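Local coordinates for poly(ADP-ribose) glycohydrolase (Thermomonospora curvata, PDB 3SIH), which probably hydrolyses the ribose–ribose glycosidic bonds of poly(ADP-ribose), as a microbial-type glycohydrolase built on the macrodomain fold, at residues N93-E98 with A110-L115; A123-V128 with H146-P151. All coordinates share one frame; numbering follows the deposited sequence.

Contact 1: N93-E98 with A110-L115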
ATOM      1  N   ASN A  93      -0.701   0.574  -0.366  1.00  9.94           N
ATOM      2  CA  ASN A  93      -0.291   1.240  -1.595  1.00 10.17           C
ATOM      3  C   ASN A  93      -0.573   2.722  -1.418  1.00 12.57           C
ATOM      4  O   ASN A  93      -1.717   3.095  -1.150  1.00 11.83           O
ATOM      5  CB  ASN A  93      -1.117   0.674  -2.755  1.00 10.78           C
ATOM      6  CG  ASN A  93      -0.961   1.474  -4.037  1.00 11.59           C
ATOM      7  OD1 ASN A  93       0.033   2.177  -4.237  1.00 14.07           O
ATOM      8  ND2 ASN A  93      -1.944   1.348  -4.926  1.00 11.18           N
ATOM      9  N   PHE A  94       0.470   3.550  -1.535  1.00 12.96           N
ATOM     10  CA  PHE A  94       0.313   5.006  -1.382  1.00 13.35           C
ATOM     11  C   PHE A  94      -0.289   5.529  -2.681  1.00 13.91           C
ATOM     12  O   PHE A  94       0.422   6.032  -3.564  1.00 15.81           O
ATOM     13  CB  PHE A  94       1.660   5.677  -1.094  1.00 16.38           C
ATOM     14  CG  PHE A  94       2.415   5.086   0.087  1.00 15.76           C
ATOM     15  CD1 PHE A  94       1.786   4.255   1.011  1.00 13.13           C
ATOM     16  CD2 PHE A  94       3.758   5.403   0.282  1.00 17.71           C
ATOM     17  CE1 PHE A  94       2.497   3.732   2.088  1.00 15.82           C
ATOM     18  CE2 PHE A  94       4.468   4.881   1.350  1.00 18.93           C
ATOM     19  CZ  PHE A  94       3.838   4.052   2.254  1.00 15.68           C
ATOM     20  N   ALA A  95      -1.606   5.386  -2.783  1.00 15.81           N
ATOM     21  CA  ALA A  95      -2.298   5.417  -4.064  1.00 15.77           C
ATOM     22  C   ALA A  95      -2.478   6.803  -4.642  1.00 15.21           C
ATOM     23  O   ALA A  95      -2.673   7.787  -3.916  1.00 17.44           O
ATOM     24  CB  ALA A  95      -3.656   4.776  -3.929  1.00 18.09           C
ATOM     25  N   SER A  96      -2.426   6.862  -5.967  1.00 15.65           N
ATOM     26  CA  SER A  96      -3.007   7.967  -6.704  1.00 14.66           C
ATOM     27  C   SER A  96      -4.517   7.845  -6.596  1.00 15.33           C
ATOM     28  O   SER A  96      -5.055   6.743  -6.687  1.00 15.41           O
ATOM     29  CB  SER A  96      -2.607   7.880  -8.176  1.00 16.33           C
ATOM     30  OG  SER A  96      -3.345   8.821  -8.954  1.00 18.53           O
ATOM     31  N   ALA A  97      -5.208   8.973  -6.414  1.00 15.57           N
ATOM     32  CA  ALA A  97      -6.668   8.963  -6.369  1.00 18.35           C
ATOM     33  C   ALA A  97      -7.255   8.895  -7.771  1.00 20.46           C
ATOM     34  O   ALA A  97      -8.430   8.579  -7.941  1.00 20.40           O
ATOM     35  CB  ALA A  97      -7.188  10.218  -5.674  1.00 18.27           C
ATOM     36  N   GLU A  98      -6.427   9.192  -8.765  1.00 19.45           N
ATOM     37  CA  GLU A  98      -6.929   9.440 -10.122  1.00 23.02           C
ATOM     38  C   GLU A  98      -6.478   8.455 -11.207  1.00 22.51           C
ATOM     39  O   GLU A  98      -7.140   8.336 -12.236  1.00 22.35           O
ATOM     40  CB  GLU A  98      -6.592  10.865 -10.541  1.00 27.39           C
ATOM     41  CG  GLU A  98      -7.167  11.917  -9.596  1.00 27.89           C
ATOM     42  CD  GLU A  98      -6.979  13.325 -10.111  1.00 45.47           C
ATOM     43  OE1 GLU A  98      -6.649  13.477 -11.306  1.00 55.02           O
ATOM     44  OE2 GLU A  98      -7.166  14.278  -9.325  1.00 55.97           O
ATOM     45  N   ALA A 110       7.991   6.480  -7.803  1.00 26.73           N
ATOM     46  CA  ALA A 110       7.459   6.646  -6.448  1.00 24.67           C
ATOM     47  C   ALA A 110       6.909   5.303  -6.001  1.00 22.20           C
ATOM     48  O   ALA A 110       6.950   4.334  -6.769  1.00 21.64           O
ATOM     49  CB  ALA A 110       6.379   7.717  -6.412  1.00 25.25           C
ATOM     50  N   GLN A 111       6.391   5.200  -4.777  1.00 20.01           N
ATOM     51  CA  GLN A 111       6.092   3.830  -4.314  1.00 18.36           C
ATOM     52  C   GLN A 111       4.998   3.069  -5.078  1.00 18.47           C
ATOM     53  O   GLN A 111       5.203   1.903  -5.407  1.00 17.82           O
ATOM     54  CB  GLN A 111       6.073   3.631  -2.768  1.00 37.88           C
ATOM     55  CG  GLN A 111       4.804   3.905  -1.975  1.00 42.93           C
ATOM     56  CD  GLN A 111       3.826   2.714  -1.828  1.00 16.08           C
ATOM     57  OE1 GLN A 111       3.983   1.770  -0.983  1.00 21.05           O
ATOM     58  NE2 GLN A 111       2.780   2.777  -2.610  1.00 15.90           N
ATOM     59  N   GLU A 112       3.874   3.709  -5.388  1.00 15.47           N
ATOM     60  CA  GLU A 112       2.839   3.034  -6.170  1.00 16.76           C
ATOM     61  C   GLU A 112       3.376   2.513  -7.498  1.00 18.08           C
ATOM     62  O   GLU A 112       3.097   1.380  -7.886  1.00 16.39           O
ATOM     63  CB  GLU A 112       1.614   3.922  -6.426  1.00 17.65           C
ATOM     64  CG  GLU A 112       0.610   3.235  -7.360  1.00 17.03           C
ATOM     65  CD  GLU A 112      -0.761   3.875  -7.402  1.00 16.12           C
ATOM     66  OE1 GLU A 112      -0.849   5.116  -7.317  1.00 19.61           O
ATOM     67  OE2 GLU A 112      -1.749   3.122  -7.564  1.00 15.64           O
ATOM     68  N   GLU A 113       4.130   3.349  -8.204  1.00 18.46           N
ATOM     69  CA  GLU A 113       4.722   2.923  -9.463  1.00 18.01           C
ATOM     70  C   GLU A 113       5.633   1.704  -9.300  1.00 19.77           C
ATOM     71  O   GLU A 113       5.620   0.800 -10.134  1.00 19.28           O
ATOM     72  CB  GLU A 113       5.465   4.086 -10.110  1.00 18.87           C
ATOM     73  CG  GLU A 113       4.524   5.178 -10.618  1.00 21.64           C
ATOM     74  CD  GLU A 113       4.179   6.238  -9.583  1.00 25.52           C
ATOM     75  OE1 GLU A 113       4.574   6.103  -8.406  1.00 24.88           O
ATOM     76  OE2 GLU A 113       3.501   7.224  -9.959  1.00 27.04           O
ATOM     77  N   GLY A 114       6.414   1.668  -8.228  1.00 17.39           N
ATOM     78  CA  GLY A 114       7.237   0.495  -7.958  1.00 17.64           C
ATOM     79  C   GLY A 114       6.372  -0.742  -7.773  1.00 18.44           C
ATOM     80  O   GLY A 114       6.676  -1.814  -8.298  1.00 19.08           O
ATOM     81  N   LEU A 115       5.284  -0.602  -7.020  1.00 18.00           N
ATOM     82  CA  LEU A 115       4.351  -1.716  -6.848  1.00 15.95           C
ATOM     83  C   LEU A 115       3.784  -2.175  -8.194  1.00 14.90           C
ATOM     84  O   LEU A 115       3.771  -3.367  -8.500  1.00 14.73           O
ATOM     85  CB  LEU A 115       3.219  -1.336  -5.889  1.00 12.34           C
ATOM     86  CG  LEU A 115       3.634  -0.903  -4.478  1.00 13.66           C
ATOM     87  CD1 LEU A 115       2.404  -0.619  -3.627  1.00 12.24           C
ATOM     88  CD2 LEU A 115       4.491  -1.991  -3.819  1.00 16.27           C
TER
HETATM   89  O   HOH W   1       3.086   6.423  -4.331  1.00 20.08           O
HETATM   90  O   HOH W   2      -4.334   4.018  -7.328  1.00 14.18           O

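Contact 2: A123-V128 with H146-P151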
ATOM      1  N   ALA A 123      -3.518  -4.877 -12.801  1.00 14.45           N
ATOM      2  CA  ALA A 123      -4.648  -5.644 -13.311  1.00 13.74           C
ATOM      3  C   ALA A 123      -5.834  -5.546 -12.343  1.00 12.07           C
ATOM      4  O   ALA A 123      -6.990  -5.507 -12.769  1.00 14.61           O
ATOM      5  CB  ALA A 123      -4.248  -7.095 -13.523  1.00 13.66           C
ATOM      6  N   SER A 124      -5.529  -5.534 -11.041  1.00 13.14           N
ATOM      7  CA  SER A 124      -6.543  -5.364 -10.014  1.00 11.71           C
ATOM      8  C   SER A 124      -7.142  -3.960 -10.044  1.00 14.87           C
ATOM      9  O   SER A 124      -8.360  -3.800 -10.134  1.00 15.75           O
ATOM     10  CB  SER A 124      -5.953  -5.653  -8.629  1.00 11.93           C
ATOM     11  OG  SER A 124      -6.889  -5.327  -7.612  1.00 10.91           O
ATOM     12  N   LEU A 125      -6.287  -2.945  -9.981  1.00 12.65           N
ATOM     13  CA  LEU A 125      -6.773  -1.573  -9.844  1.00 14.49           C
ATOM     14  C   LEU A 125      -7.491  -1.103 -11.095  1.00 15.03           C
ATOM     15  O   LEU A 125      -8.471  -0.357 -11.003  1.00 15.47           O
ATOM     16  CB  LEU A 125      -5.626  -0.616  -9.507  1.00 16.21           C
ATOM     17  CG  LEU A 125      -4.828  -0.917  -8.231  1.00 15.45           C
ATOM     18  CD1 LEU A 125      -3.752   0.158  -8.016  1.00 16.54           C
ATOM     19  CD2 LEU A 125      -5.747  -1.036  -7.008  1.00 13.15           C
ATOM     20  N   ARG A 126      -7.010  -1.532 -12.262  1.00 16.54           N
ATOM     21  CA  ARG A 126      -7.578  -1.061 -13.524  1.00 20.08           C
ATOM     22  C   ARG A 126      -9.023  -1.534 -13.633  1.00 23.16           C
ATOM     23  O   ARG A 126      -9.821  -0.938 -14.364  1.00 23.43           O
ATOM     24  CB  ARG A 126      -6.765  -1.566 -14.718  1.00 19.87           C
ATOM     25  CG  ARG A 126      -7.267  -2.907 -15.225  1.00 23.56           C
ATOM     26  CD  ARG A 126      -6.165  -3.913 -15.464  1.00 51.02           C
ATOM     27  NE  ARG A 126      -5.286  -3.563 -16.570  1.00 46.62           N
ATOM     28  CZ  ARG A 126      -4.724  -4.452 -17.386  1.00 47.65           C
ATOM     29  NH1 ARG A 126      -4.958  -5.752 -17.239  1.00 47.77           N
ATOM     30  NH2 ARG A 126      -3.931  -4.041 -18.361  1.00 46.16           N
ATOM     31  N   ALA A 127      -9.348  -2.584 -12.881  1.00 17.67           N
ATOM     32  CA  ALA A 127     -10.687  -3.179 -12.840  1.00 18.86           C
ATOM     33  C   ALA A 127     -11.684  -2.471 -11.900  1.00 20.38           C
ATOM     34  O   ALA A 127     -12.831  -2.914 -11.747  1.00 21.76           O
ATOM     35  CB  ALA A 127     -10.587  -4.649 -12.475  1.00 24.50           C
ATOM     36  N   VAL A 128     -11.259  -1.378 -11.270  1.00 16.66           N
ATOM     37  CA  VAL A 128     -12.129  -0.659 -10.345  1.00 17.40           C
ATOM     38  C   VAL A 128     -12.271   0.789 -10.800  1.00 20.81           C
ATOM     39  O   VAL A 128     -11.855   1.720 -10.111  1.00 18.73           O
ATOM     40  CB  VAL A 128     -11.597  -0.722  -8.888  1.00 17.14           C
ATOM     41  CG1 VAL A 128     -12.639  -0.201  -7.913  1.00 20.82           C
ATOM     42  CG2 VAL A 128     -11.217  -2.150  -8.515  1.00 19.08           C
ATOM     43  N   HIS A 146     -12.551   6.033   0.332  1.00 14.45           N
ATOM     44  CA  HIS A 146     -12.658   4.836  -0.515  1.00 18.09           C
ATOM     45  C   HIS A 146     -11.367   4.016  -0.484  1.00 15.67           C
ATOM     46  O   HIS A 146     -10.270   4.562  -0.517  1.00 14.30           O
ATOM     47  CB  HIS A 146     -12.942   5.211  -1.971  1.00 18.19           C
ATOM     48  CG  HIS A 146     -14.332   5.705  -2.222  1.00 18.87           C
ATOM     49  ND1 HIS A 146     -15.337   4.894  -2.695  1.00 24.04           N
ATOM     50  CD2 HIS A 146     -14.871   6.939  -2.090  1.00 15.89           C
ATOM     51  CE1 HIS A 146     -16.448   5.605  -2.836  1.00 24.25           C
ATOM     52  NE2 HIS A 146     -16.189   6.848  -2.475  1.00 29.53           N
ATOM     53  N   LEU A 147     -11.500   2.696  -0.454  1.00 14.22           N
ATOM     54  CA  LEU A 147     -10.324   1.831  -0.452  1.00 11.53           C
ATOM     55  C   LEU A 147     -10.543   0.662  -1.398  1.00 12.80           C
ATOM     56  O   LEU A 147     -11.645   0.114  -1.482  1.00 12.87           O
ATOM     57  CB  LEU A 147     -10.098   1.322   0.977  1.00 14.50           C
ATOM     58  CG  LEU A 147      -8.989   0.328   1.292  1.00 19.44           C
ATOM     59  CD1 LEU A 147      -8.541   0.578   2.730  1.00 17.63           C
ATOM     60  CD2 LEU A 147      -9.501  -1.080   1.109  1.00 18.02           C
ATOM     61  N   ILE A 148      -9.505   0.297  -2.144  1.00  9.65           N
ATOM     62  CA  ILE A 148      -9.570  -0.915  -2.955  1.00 10.36           C
ATOM     63  C   ILE A 148      -8.775  -2.018  -2.258  1.00 10.41           C
ATOM     64  O   ILE A 148      -7.625  -1.810  -1.864  1.00 10.54           O
ATOM     65  CB  ILE A 148      -9.013  -0.705  -4.380  1.00  9.37           C
ATOM     66  CG1 ILE A 148      -9.843   0.331  -5.156  1.00 13.05           C
ATOM     67  CG2 ILE A 148      -8.967  -2.048  -5.131  1.00 11.20           C
ATOM     68  CD1 ILE A 148      -9.134   0.875  -6.399  1.00 12.64           C
ATOM     69  N   TYR A 149      -9.424  -3.158  -2.049  1.00 10.44           N
ATOM     70  CA  TYR A 149      -8.774  -4.320  -1.458  1.00 11.37           C
ATOM     71  C   TYR A 149      -8.464  -5.316  -2.572  1.00  9.06           C
ATOM     72  O   TYR A 149      -9.368  -5.760  -3.295  1.00  9.31           O
ATOM     73  CB  TYR A 149      -9.654  -4.961  -0.376  1.00 11.13           C
ATOM     74  CG  TYR A 149      -9.049  -6.248   0.158  1.00 10.75           C
ATOM     75  CD1 TYR A 149      -7.933  -6.223   0.987  1.00 11.14           C
ATOM     76  CD2 TYR A 149      -9.587  -7.475  -0.189  1.00 12.83           C
ATOM     77  CE1 TYR A 149      -7.365  -7.410   1.472  1.00 10.79           C
ATOM     78  CE2 TYR A 149      -9.037  -8.659   0.287  1.00 14.62           C
ATOM     79  CZ  TYR A 149      -7.925  -8.612   1.103  1.00 13.70           C
ATOM     80  OH  TYR A 149      -7.393  -9.801   1.565  1.00 15.88           O
ATOM     81  N   SER A 150      -7.186  -5.661  -2.693  1.00  9.16           N
ATOM     82  CA  SER A 150      -6.716  -6.572  -3.740  1.00  8.60           C
ATOM     83  C   SER A 150      -6.027  -7.798  -3.125  1.00  9.80           C
ATOM     84  O   SER A 150      -4.872  -7.715  -2.723  1.00 11.13           O
ATOM     85  CB  SER A 150      -5.716  -5.859  -4.662  1.00 10.72           C
ATOM     86  OG  SER A 150      -6.261  -4.651  -5.197  1.00 11.41           O
ATOM     87  N   PRO A 151      -6.730  -8.935  -3.074  1.00 10.57           N
ATOM     88  CA  PRO A 151      -6.181 -10.124  -2.404  1.00 10.45           C
ATOM     89  C   PRO A 151      -5.268 -10.951  -3.299  1.00 12.09           C
ATOM     90  O   PRO A 151      -5.531 -11.084  -4.480  1.00 13.84           O
ATOM     91  CB  PRO A 151      -7.435 -10.922  -2.058  1.00 12.97           C
ATOM     92  CG  PRO A 151      -8.406 -10.596  -3.187  1.00 12.12           C
ATOM     93  CD  PRO A 151      -8.099  -9.159  -3.581  1.00 11.68           C
TER

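Contact 1: N93-E98 with A110-L115
Gln111 and Glu112 belong to the Gln-Glu-Glu run of the PARG signature, at the start of helix 111-118, and they pack on Asn93, Phe94 and Ser96, where strand 90-94 passes into a loop. Glu112 accepts the two clear direct hydrogen bonds between the segments. With CG anti to the backbone N (chi1 175°) and the chain extended beyond it, its side chain runs out from the helix past Asn93 to Ser96. There OE1 takes the backbone N of Ser96 at 2.7 Å, on its syn side and 30° out of the carboxylate plane. The other oxygen, OE2, lies 3.2 Å from Asn93 ND2; the bond is nearly straight and stays in the amide plane, but it meets the carboxylate from above. Asn93 ND2 also bonds Thr174 OG1, while OE2 has a further donor in Gly101 N, in the glycine run of the same signature. One water joins OE2 to Ser96 O, and another bridges Phe94 O and Glu112 N. Gln111 lies over one face of the Phe94 ring, though its exact placement is doubtful. Beside Asn93, Leu115 CD1 comes within 3.7 Å of Asn93 OD1. Three donors on OE2 and a backbone N-H on OE1 leave the Glu112 carboxylate little freedom to turn, so it ties the start of the helix both to Asn93 of the strand and to the backbone of the loop that follows.

Contact 2: A123-V128 with H146-P151
Ser124 OG is held by two hydroxyls: Ser150 OG, 2.6 Å away across the contact, and Thr41 OG1 from the loop before strand 42-44. Either serine could be the donor in the short bond. Ser124 lies in helix 121-125, and its OG, anti to the backbone N (chi1 173°), is directed at strand 147-157, where the Ser150 hydroxyl meets it, so that the two hydroxyls pair inside a buried interface.

Two residues earlier in the strand the chemistry turns apolar. Ile148 points toward segment 123-128, and both of its branches reach Leu125 and Val128. Ile148 CG2 lies 3.9 Å from Leu125 CD2, the two side chains crossing at a slant, whereas Ile148 CD1 meets Val128 CB at 3.8 Å, tip to tip. The pairings also run the other way, with Ile148 CD1 3.9 Å from Leu125 CD2 and Ile148 CG2 4.1 Å from Val128 CG2. A type I turn from Leu125 to Val128, closed by Val128 N to Leu125 O at 3.0 Å, brings both partners onto the same isoleucine. Phe131 and Tyr132 of helix 129-138 also touch Ile148. Cutting Ile148 back to an alanine would remove both branches and is likely to open a gap between turn and strand, leaving Leu125 CD2 and Val128 CB without their shared partner.

Ile148 and Ser150 project from one face of the strand, while Tyr149 between them points the other way and stacks on His210. The strand is hydrogen-bonded to 42-44 and 163-175 in a seven-stranded mixed sheet and packed by helix 121-125 and the turn after it, as in the macrodomain α/β/α sandwich.

Contacts 1 and 2 follow one another along the chain, and consecutive helices, 111-118 and 121-125, bring both onto the same mixed sheet. Contact 2 is fully buried; contact 1 is only partly so, and two waters enter it. The chemistry follows this difference: 93-98 with 110-115 is held chiefly by a carboxylate that takes N-H groups and water where the central strand 90-94 gives way to a loop, whereas 123-128 with 146-151 combines aliphatic packing with a single hydroxyl pair against the second strand from the sheet's edge. They meet at Leu125, whose CD1 lies 3.6 Å from Glu112 OE2. Thr174, on strand 163-175, is common ground, bonding Asn93 by its side chain and Ile148 by its backbone.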